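Local coordinates for hydrogenase expression protein (Thiobacillus denitrificans, PDB 3SB1), which is of unknown function in detail but, as a HupH/HyaF-family hydrogenase expression protein, probably assists the production or maturation of hydrogenase, at residues A[41-46]-A[78-83]; A[114-119]-A[129-134]. All blocks are in the same frame, centred on the assembly; numbering follows the deposited sequence.

Contact 1. Residues A[41-46]-A[78-83]; sequences ARSGNA and PGDLEW. With GOL (glycerol), chain C.
Ser43 grips the carboxylate of Asp80 by two hydrogen bonds: its hydroxyl OG donates to Asp80 OD2 at 2.6 Å, and its backbone N reaches Asp80 OD1 at 2.9 Å. Both oxygens are met on their syn sides. With CG anti to its carbonyl carbon (chi1 -71°), Asp80 carries its carboxylate from the first turn of helix 78-88 up to the Ser43 backbone. OD2 also accepts from Thr77 N, while OD1 takes a weak bond from Gly44 N and one from O1 of a glycerol, probably from the crystallisation liquor, which accepts from Ala46 N. Ser43 OG accepts from Asn45 N at 3.2 Å, forming an ST turn that curls the chain before helix 48-63. A water joins Ala41 O to Gly79 N; Gly79 suits this place because a CB would collide with Ala41 O. Trp83 CD1 lies over one face of the Arg42 guanidinium, 3.6 Å from NH2, with the planes 60° apart. Ala46 CB packs 4.0 Å from Trp83 CE3, and glycerol C3 sits over the indole face. Replacing Trp83 by an alanine removes the indole, which is likely to leave the Arg42 guanidinium without its aromatic neighbour and to open a gap beside Ala46.

Contact 2. Residues A[114-119]-A[129-134]; sequences WWIIHR and FIEVAF
The beta hairpin of strands 113-119 and 125-132 pairs Trp114 with Glu131, Trp115 with Ile130 and Ile116 with Phe129. Its ladder is antiparallel: Trp114 and Glu131 exchange two N-H...O bonds, as do Ile116 and Phe129, whereas Trp115 and Ile130 form the non-hydrogen-bonded pair between them. On the face carrying Ile116, the Phe129 ring lies flat under the isoleucine, whose CB stands 3.7 Å from the ring centroid in a CH-pi contact, 11° off the normal. Beta-branched Ile116 suits the ring, offering both that CB-H and a methyl: in one of its two conformers Ile116 CG2 touches Phe129 CZ at 3.4 Å. Phe129 CG takes the crowded position between N and the carbonyl carbon (chi1 64°), folding the ring back across its partner. The hairpin forms part of a five-stranded antiparallel sheet, strand 102-107 flanking the other edge of 113-119. On the opposite face, one conformer of Ile130 brings its CD1 within 3.4 Å of Trp115 CE3; the indole NE1 donates to Gln128 OE1. Trp114 NE1 donates to Ala133 O at 2.9 Å, the oxygen near the indole plane but the donor above the carbonyl plane. The bond ties the chain leaving strand 125-132 to the tryptophan, beside Ser141 of the second subunit.

Overall arrangement
From the start of the modelled chain, residues 41-46 lead into helix 48-63, and the chain then passes through strand 67-69 before contact 1 closes this first loop at the beginning of helix 78-88. Strands 93-97 and 102-107 follow, and only then does contact 2 open; its short loop is closed by the hairpin return at 129-134. The two contacts are therefore in series, neither nested nor crossing. Contact 1 fastens the N-terminal loop to a helix near the periphery, whereas contact 2 lies close to the chain's centre, in the sheet. Their centres are 18 Å apart, yet they touch where Leu81 O packs against Trp115 CH2, 3.8 Å away, bringing helix 78-88 against the sheet.

Contact 1. Residues A[41-46]-A[78-83]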
ATOM      1  N   ALA A  41       4.767  29.662  12.319  1.00 53.18           N
ATOM      2  CA  ALA A  41       4.091  30.738  11.531  1.00 53.66           C
ATOM      3  C   ALA A  41       3.029  30.164  10.577  1.00 51.70           C
ATOM      4  O   ALA A  41       3.371  29.532   9.578  1.00 51.69           O
ATOM      5  CB  ALA A  41       5.129  31.545  10.736  1.00 54.75           C
ATOM      6  N   ARG A  42       1.755  30.393  10.900  1.00 50.71           N
ATOM      7  CA  ARG A  42       0.619  29.939  10.081  1.00 48.90           C
ATOM      8  C   ARG A  42      -0.034  31.153   9.427  1.00 48.18           C
ATOM      9  O   ARG A  42      -0.228  32.187  10.093  1.00 48.96           O
ATOM     10  CB  ARG A  42      -0.443  29.257  10.938  1.00 48.95           C
ATOM     11  CG  ARG A  42      -0.042  28.004  11.677  1.00 49.85           C
ATOM     12  CD  ARG A  42      -1.234  27.574  12.531  1.00 52.80           C
ATOM     13  NE  ARG A  42      -0.982  26.413  13.373  1.00 55.38           N
ATOM     14  CZ  ARG A  42      -1.849  25.927  14.262  1.00 59.18           C
ATOM     15  NH1 ARG A  42      -1.534  24.855  14.988  1.00 59.58           N
ATOM     16  NH2 ARG A  42      -3.035  26.507  14.431  1.00 61.27           N
ATOM     17  N   SER A  43      -0.414  31.022   8.151  1.00 44.75           N
ATOM     18  CA  SER A  43      -1.049  32.121   7.396  1.00 43.66           C
ATOM     19  C   SER A  43      -2.588  32.017   7.341  1.00 42.62           C
ATOM     20  O   SER A  43      -3.273  32.973   6.946  1.00 40.47           O
ATOM     21  CB  SER A  43      -0.524  32.128   5.963  1.00 43.24           C
ATOM     22  OG  SER A  43      -0.983  30.983   5.261  1.00 39.55           O
ATOM     23  N   GLY A  44      -3.110  30.844   7.702  1.00 39.88           N
ATOM     24  CA  GLY A  44      -4.548  30.559   7.697  1.00 39.24           C
ATOM     25  C   GLY A  44      -4.974  30.014   6.340  1.00 36.75           C
ATOM     26  O   GLY A  44      -6.134  29.645   6.116  1.00 37.57           O
ATOM     27  N   ASN A  45      -4.016  29.912   5.433  1.00 34.23           N
ATOM     28  CA  ASN A  45      -4.352  29.551   4.068  1.00 32.34           C
ATOM     29  C   ASN A  45      -4.488  28.086   3.740  1.00 29.32           C
ATOM     30  O   ASN A  45      -4.795  27.735   2.599  1.00 29.33           O
ATOM     31  CB  ASN A  45      -3.428  30.324   3.141  1.00 33.34           C
ATOM     32  CG  ASN A  45      -3.636  31.808   3.285  1.00 34.93           C
ATOM     33  OD1 ASN A  45      -4.789  32.278   3.377  1.00 40.13           O
ATOM     34  ND2 ASN A  45      -2.549  32.561   3.325  1.00 39.20           N
ATOM     35  N   ALA A  46      -4.305  27.210   4.729  1.00 26.32           N
ATOM     36  CA  ALA A  46      -4.521  25.803   4.504  1.00 24.16           C
ATOM     37  C   ALA A  46      -5.982  25.409   4.831  1.00 23.49           C
ATOM     38  O   ALA A  46      -6.434  24.366   4.413  1.00 23.66           O
ATOM     39  CB  ALA A  46      -3.568  24.984   5.331  1.00 24.44           C
ATOM     40  N   PRO A  78       5.419  26.489   6.283  1.00 32.07           N
ATOM     41  CA  PRO A  78       5.658  25.219   6.933  1.00 30.63           C
ATOM     42  C   PRO A  78       4.658  25.007   8.061  1.00 29.10           C
ATOM     43  O   PRO A  78       4.175  23.899   8.226  1.00 28.69           O
ATOM     44  CB  PRO A  78       7.080  25.373   7.463  1.00 33.49           C
ATOM     45  CG  PRO A  78       7.720  26.285   6.477  1.00 33.25           C
ATOM     46  CD  PRO A  78       6.661  27.263   6.112  1.00 34.09           C
ATOM     47  N   GLY A  79       4.303  26.058   8.791  1.00 27.89           N
ATOM     48  CA  GLY A  79       3.338  25.942   9.875  1.00 26.29           C
ATOM     49  C   GLY A  79       1.968  25.503   9.341  1.00 24.97           C
ATOM     50  O   GLY A  79       1.243  24.734   9.992  1.00 24.02           O
ATOM     51  N   ASP A  80       1.592  26.035   8.183  1.00 22.78           N
ATOM     52  CA  ASP A  80       0.318  25.677   7.547  1.00 21.03           C
ATOM     53  C   ASP A  80       0.264  24.177   7.221  1.00 20.80           C
ATOM     54  O   ASP A  80      -0.768  23.511   7.401  1.00 20.45           O
ATOM     55  CB  ASP A  80       0.115  26.434   6.230  1.00 21.85           C
ATOM     56  CG  ASP A  80      -0.156  27.905   6.412  1.00 26.52           C
ATOM     57  OD1 ASP A  80      -0.825  28.298   7.391  1.00 31.44           O
ATOM     58  OD2 ASP A  80       0.221  28.658   5.497  1.00 31.28           O
ATOM     59  N   LEU A  81       1.346  23.669   6.649  1.00 22.72           N
ATOM     60  CA  LEU A  81       1.425  22.258   6.322  1.00 23.57           C
ATOM     61  C   LEU A  81       1.429  21.410   7.560  1.00 22.62           C
ATOM     62  O   LEU A  81       0.811  20.366   7.572  1.00 22.55           O
ATOM     63  CB  LEU A  81       2.653  21.940   5.452  1.00 25.64           C
ATOM     64  CG  LEU A  81       2.662  22.536   4.052  1.00 28.37           C
ATOM     65  CD1 LEU A  81       4.016  22.303   3.429  1.00 35.63           C
ATOM     66  CD2 LEU A  81       1.568  21.890   3.202  1.00 32.01           C
ATOM     67  N   GLU A  82       2.123  21.823   8.616  1.00 23.95           N
ATOM     68  CA  GLU A  82       2.119  21.045   9.870  1.00 24.22           C
ATOM     69  C   GLU A  82       0.696  20.984  10.436  1.00 22.20           C
ATOM     70  O   GLU A  82       0.279  19.967  10.989  1.00 22.09           O
ATOM     71  CB  GLU A  82       3.048  21.671  10.917  1.00 27.47           C
ATOM     72  CG  GLU A  82       4.519  21.653  10.548  1.00 31.36           C
ATOM     73  CD  GLU A  82       5.396  22.499  11.472  1.00 38.51           C
ATOM     74  OE1 GLU A  82       4.938  22.947  12.563  1.00 41.47           O
ATOM     75  OE2 GLU A  82       6.551  22.757  11.073  1.00 42.66           O
ATOM     76  N   TRP A  83      -0.011  22.113  10.381  1.00 20.85           N
ATOM     77  CA  TRP A  83      -1.388  22.181  10.853  1.00 19.84           C
ATOM     78  C   TRP A  83      -2.268  21.193  10.076  1.00 19.78           C
ATOM     79  O   TRP A  83      -3.027  20.430  10.647  1.00 19.88           O
ATOM     80  CB  TRP A  83      -1.966  23.598  10.737  1.00 20.08           C
ATOM     81  CG  TRP A  83      -3.425  23.608  11.066  1.00 21.97           C
ATOM     82  CD1 TRP A  83      -3.974  23.716  12.324  1.00 31.94           C
ATOM     83  CD2 TRP A  83      -4.535  23.494  10.160  1.00 22.24           C
ATOM     84  NE1 TRP A  83      -5.346  23.690  12.251  1.00 31.84           N
ATOM     85  CE2 TRP A  83      -5.717  23.502  10.946  1.00 30.03           C
ATOM     86  CE3 TRP A  83      -4.656  23.342   8.772  1.00 25.13           C
ATOM     87  CZ2 TRP A  83      -6.992  23.401  10.386  1.00 29.97           C
ATOM     88  CZ3 TRP A  83      -5.930  23.193   8.230  1.00 25.97           C
ATOM     89  CH2 TRP A  83      -7.080  23.251   9.037  1.00 28.40           C
TER
HETATM   90  C1  GOL C 137      -3.687  26.736   8.789  1.00 40.79           C
HETATM   91  O1  GOL C 137      -3.346  27.472   7.640  1.00 34.73           O
HETATM   92  C2  GOL C 137      -4.445  27.665   9.708  1.00 44.70           C
HETATM   93  O2  GOL C 137      -3.537  28.611  10.256  1.00 44.25           O
HETATM   94  C3  GOL C 137      -5.156  26.871  10.783  1.00 47.28           C
HETATM   95  O3  GOL C 137      -5.918  27.761  11.575  1.00 51.55           O
HETATM   96  O   HOH W   1       5.881  28.545   9.401  1.00 46.01           O

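Contact 2. Residues A[114-119]-A[129-134]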
ATOM      1  N   TRP A 114      -4.891  10.429   1.142  1.00 11.64           N
ATOM      2  CA  TRP A 114      -3.518  10.018   1.336  1.00 10.04           C
ATOM      3  C   TRP A 114      -2.556  11.152   1.270  1.00 11.20           C
ATOM      4  O   TRP A 114      -2.715  12.032   0.408  1.00 12.73           O
ATOM      5  CB  TRP A 114      -3.141   8.963   0.238  1.00 11.84           C
ATOM      6  CG  TRP A 114      -4.038   7.787   0.127  1.00 12.36           C
ATOM      7  CD1 TRP A 114      -5.306   7.737  -0.450  1.00 11.83           C
ATOM      8  CD2 TRP A 114      -3.792   6.463   0.638  1.00 11.67           C
ATOM      9  NE1 TRP A 114      -5.840   6.486  -0.296  1.00 12.18           N
ATOM     10  CE2 TRP A 114      -4.931   5.662   0.325  1.00 12.75           C
ATOM     11  CE3 TRP A 114      -2.692   5.867   1.225  1.00 12.16           C
ATOM     12  CZ2 TRP A 114      -4.976   4.322   0.638  1.00 13.04           C
ATOM     13  CZ3 TRP A 114      -2.749   4.510   1.529  1.00 16.40           C
ATOM     14  CH2 TRP A 114      -3.883   3.782   1.284  1.00 14.31           C
ATOM     15  N   TRP A 115      -1.520  11.112   2.111  1.00 11.02           N
ATOM     16  CA  TRP A 115      -0.464  12.165   2.143  1.00 12.28           C
ATOM     17  C   TRP A 115       0.793  11.522   1.544  1.00 12.95           C
ATOM     18  O   TRP A 115       1.301  10.538   2.082  1.00 12.94           O
ATOM     19  CB  TRP A 115      -0.165  12.626   3.555  1.00 13.38           C
ATOM     20  CG  TRP A 115       0.649  13.870   3.627  1.00 14.13           C
ATOM     21  CD1 TRP A 115       1.971  14.026   3.348  1.00 17.25           C
ATOM     22  CD2 TRP A 115       0.174  15.159   4.066  1.00 12.87           C
ATOM     23  NE1 TRP A 115       2.341  15.361   3.542  1.00 16.42           N
ATOM     24  CE2 TRP A 115       1.260  16.047   4.024  1.00 12.80           C
ATOM     25  CE3 TRP A 115      -1.025  15.604   4.577  1.00 16.19           C
ATOM     26  CZ2 TRP A 115       1.152  17.387   4.429  1.00 14.80           C
ATOM     27  CZ3 TRP A 115      -1.136  16.957   4.955  1.00 18.08           C
ATOM     28  CH2 TRP A 115      -0.041  17.813   4.880  1.00 17.07           C
ATOM     29  N   ILE A 116       1.271  12.099   0.450  0.50 11.11           N
ATOM     30  CA  ILE A 116       2.390  11.574  -0.291  0.50 12.10           C
ATOM     31  C   ILE A 116       3.592  12.522  -0.224  0.50 12.34           C
ATOM     32  O   ILE A 116       3.443  13.750  -0.357  0.50 12.11           O
ATOM     33  CB  ILE A 116       1.972  11.429  -1.771  0.50 11.93           C
ATOM     34  CG1 ILE A 116       0.575  10.760  -1.869  0.50 15.44           C
ATOM     35  CG2 ILE A 116       3.052  10.708  -2.573  0.50 15.67           C
ATOM     36  CD1 ILE A 116       0.492   9.379  -1.301  0.50 18.62           C
ATOM     37  N   ILE A 117       4.765  11.957   0.050  1.00 11.83           N
ATOM     38  CA  ILE A 117       5.993  12.737   0.029  1.00 13.28           C
ATOM     39  C   ILE A 117       7.053  11.928  -0.711  1.00 13.83           C
ATOM     40  O   ILE A 117       7.259  10.733  -0.394  1.00 15.21           O
ATOM     41  CB  ILE A 117       6.564  13.061   1.445  1.00 13.16           C
ATOM     42  CG1 ILE A 117       5.584  13.828   2.310  1.00 16.52           C
ATOM     43  CG2 ILE A 117       7.957  13.757   1.293  1.00 17.26           C
ATOM     44  CD1 ILE A 117       5.969  13.835   3.778  1.00 21.32           C
ATOM     45  N   HIS A 118       7.689  12.533  -1.715  1.00 11.94           N
ATOM     46  CA  HIS A 118       8.859  11.886  -2.334  1.00 12.91           C
ATOM     47  C   HIS A 118      10.110  12.691  -1.999  1.00 12.20           C
ATOM     48  O   HIS A 118      10.120  13.883  -2.119  1.00 12.80           O
ATOM     49  CB  HIS A 118       8.832  11.829  -3.856  1.00 14.28           C
ATOM     50  CG  HIS A 118       9.996  11.091  -4.407  1.00 15.14           C
ATOM     51  ND1 HIS A 118      11.086  11.695  -5.010  1.00 17.16           N
ATOM     52  CD2 HIS A 118      10.276   9.759  -4.371  1.00 13.27           C
ATOM     53  CE1 HIS A 118      11.961  10.748  -5.342  1.00 15.37           C
ATOM     54  NE2 HIS A 118      11.494   9.586  -4.965  1.00 21.29           N
ATOM     55  N   ARG A 119      11.153  11.987  -1.553  1.00 12.37           N
ATOM     56  CA  ARG A 119      12.451  12.584  -1.323  1.00 13.44           C
ATOM     57  C   ARG A 119      13.473  11.948  -2.290  1.00 14.20           C
ATOM     58  O   ARG A 119      13.442  10.718  -2.557  1.00 15.38           O
ATOM     59  CB  ARG A 119      12.926  12.329   0.106  1.00 14.95           C
ATOM     60  CG  ARG A 119      12.091  13.007   1.147  1.00 14.35           C
ATOM     61  CD  ARG A 119      12.549  12.601   2.581  1.00 16.55           C
ATOM     62  NE  ARG A 119      11.642  13.180   3.568  1.00 17.43           N
ATOM     63  CZ  ARG A 119      11.688  14.425   4.019  1.00 16.46           C
ATOM     64  NH1 ARG A 119      12.667  15.272   3.676  1.00 18.99           N
ATOM     65  NH2 ARG A 119      10.802  14.824   4.927  1.00 22.43           N
ATOM     66  N   PHE A 129       2.098  15.982  -1.782  1.00 11.18           N
ATOM     67  CA  PHE A 129       0.747  16.155  -2.237  1.00 12.28           C
ATOM     68  C   PHE A 129      -0.216  15.246  -1.575  1.00 13.15           C
ATOM     69  O   PHE A 129       0.163  14.229  -0.958  1.00 13.50           O
ATOM     70  CB  PHE A 129       0.655  16.000  -3.773  1.00 12.69           C
ATOM     71  CG  PHE A 129       1.000  14.628  -4.319  1.00 11.99           C
ATOM     72  CD1 PHE A 129       0.023  13.659  -4.571  1.00 14.47           C
ATOM     73  CD2 PHE A 129       2.337  14.275  -4.597  1.00 15.10           C
ATOM     74  CE1 PHE A 129       0.324  12.465  -5.136  1.00 15.14           C
ATOM     75  CE2 PHE A 129       2.650  13.019  -5.130  1.00 16.09           C
ATOM     76  CZ  PHE A 129       1.657  12.092  -5.378  1.00 16.33           C
ATOM     77  N   ILE A 130      -1.483  15.641  -1.659  0.50 12.68           N
ATOM     78  CA  ILE A 130      -2.586  14.839  -1.158  0.50 12.34           C
ATOM     79  C   ILE A 130      -3.130  14.091  -2.385  0.50 12.48           C
ATOM     80  O   ILE A 130      -3.239  14.644  -3.493  0.50 12.34           O
ATOM     81  CB  ILE A 130      -3.760  15.661  -0.579  0.50 12.48           C
ATOM     82  CG1 ILE A 130      -3.327  16.610   0.528  0.50 15.58           C
ATOM     83  CG2 ILE A 130      -4.834  14.689  -0.047  0.50 13.24           C
ATOM     84  CD1 ILE A 130      -2.847  15.918   1.754  0.50 15.51           C
ATOM     85  N   GLU A 131      -3.414  12.814  -2.211  1.00 12.16           N
ATOM     86  CA  GLU A 131      -4.027  12.015  -3.288  1.00 13.32           C
ATOM     87  C   GLU A 131      -5.336  11.491  -2.742  1.00 13.85           C
ATOM     88  O   GLU A 131      -5.353  10.922  -1.655  1.00 14.05           O
ATOM     89  CB  GLU A 131      -3.096  10.910  -3.756  1.00 14.91           C
ATOM     90  CG  GLU A 131      -3.568  10.172  -4.986  1.00 22.87           C
ATOM     91  CD  GLU A 131      -2.493   9.168  -5.518  1.00 25.36           C
ATOM     92  OE1 GLU A 131      -1.444   8.962  -4.885  1.00 32.20           O
ATOM     93  OE2 GLU A 131      -2.704   8.618  -6.602  1.00 40.85           O
ATOM     94  N   VAL A 132      -6.457  11.834  -3.420  1.00 12.40           N
ATOM     95  CA  VAL A 132      -7.769  11.367  -3.044  1.00 13.00           C
ATOM     96  C   VAL A 132      -8.034  10.200  -4.012  1.00 12.30           C
ATOM     97  O   VAL A 132      -8.192  10.373  -5.213  1.00 14.86           O
ATOM     98  CB  VAL A 132      -8.787  12.444  -3.052  1.00 12.81           C
ATOM     99  CG1 VAL A 132     -10.209  11.842  -2.818  1.00 15.65           C
ATOM    100  CG2 VAL A 132      -8.421  13.590  -2.060  1.00 15.39           C
ATOM    101  N   ALA A 133      -8.048   9.001  -3.462  1.00 10.97           N
ATOM    102  CA  ALA A 133      -8.069   7.755  -4.224  1.00 12.93           C
ATOM    103  C   ALA A 133      -8.348   6.577  -3.334  1.00 12.53           C
ATOM    104  O   ALA A 133      -8.127   6.636  -2.110  1.00 13.87           O
ATOM    105  CB  ALA A 133      -6.653   7.582  -4.879  1.00 15.28           C
ATOM    106  N   PHE A 134      -8.792   5.463  -3.937  1.00 13.21           N
ATOM    107  CA  PHE A 134      -8.973   4.246  -3.198  1.00 13.28           C
ATOM    108  C   PHE A 134      -7.607   3.615  -2.783  1.00 16.18           C
ATOM    109  O   PHE A 134      -7.487   3.005  -1.715  1.00 17.09           O
ATOM    110  CB  PHE A 134      -9.898   3.252  -3.917  1.00 15.01           C
ATOM    111  CG  PHE A 134     -11.239   3.824  -4.223  1.00 15.38           C
ATOM    112  CD1 PHE A 134     -12.144   4.070  -3.189  1.00 17.94           C
ATOM    113  CD2 PHE A 134     -11.626   4.166  -5.525  1.00 18.49           C
ATOM    114  CE1 PHE A 134     -13.399   4.636  -3.436  1.00 18.35           C
ATOM    115  CE2 PHE A 134     -12.891   4.715  -5.760  1.00 20.24           C
ATOM    116  CZ  PHE A 134     -13.765   4.953  -4.738  1.00 18.79           C
TER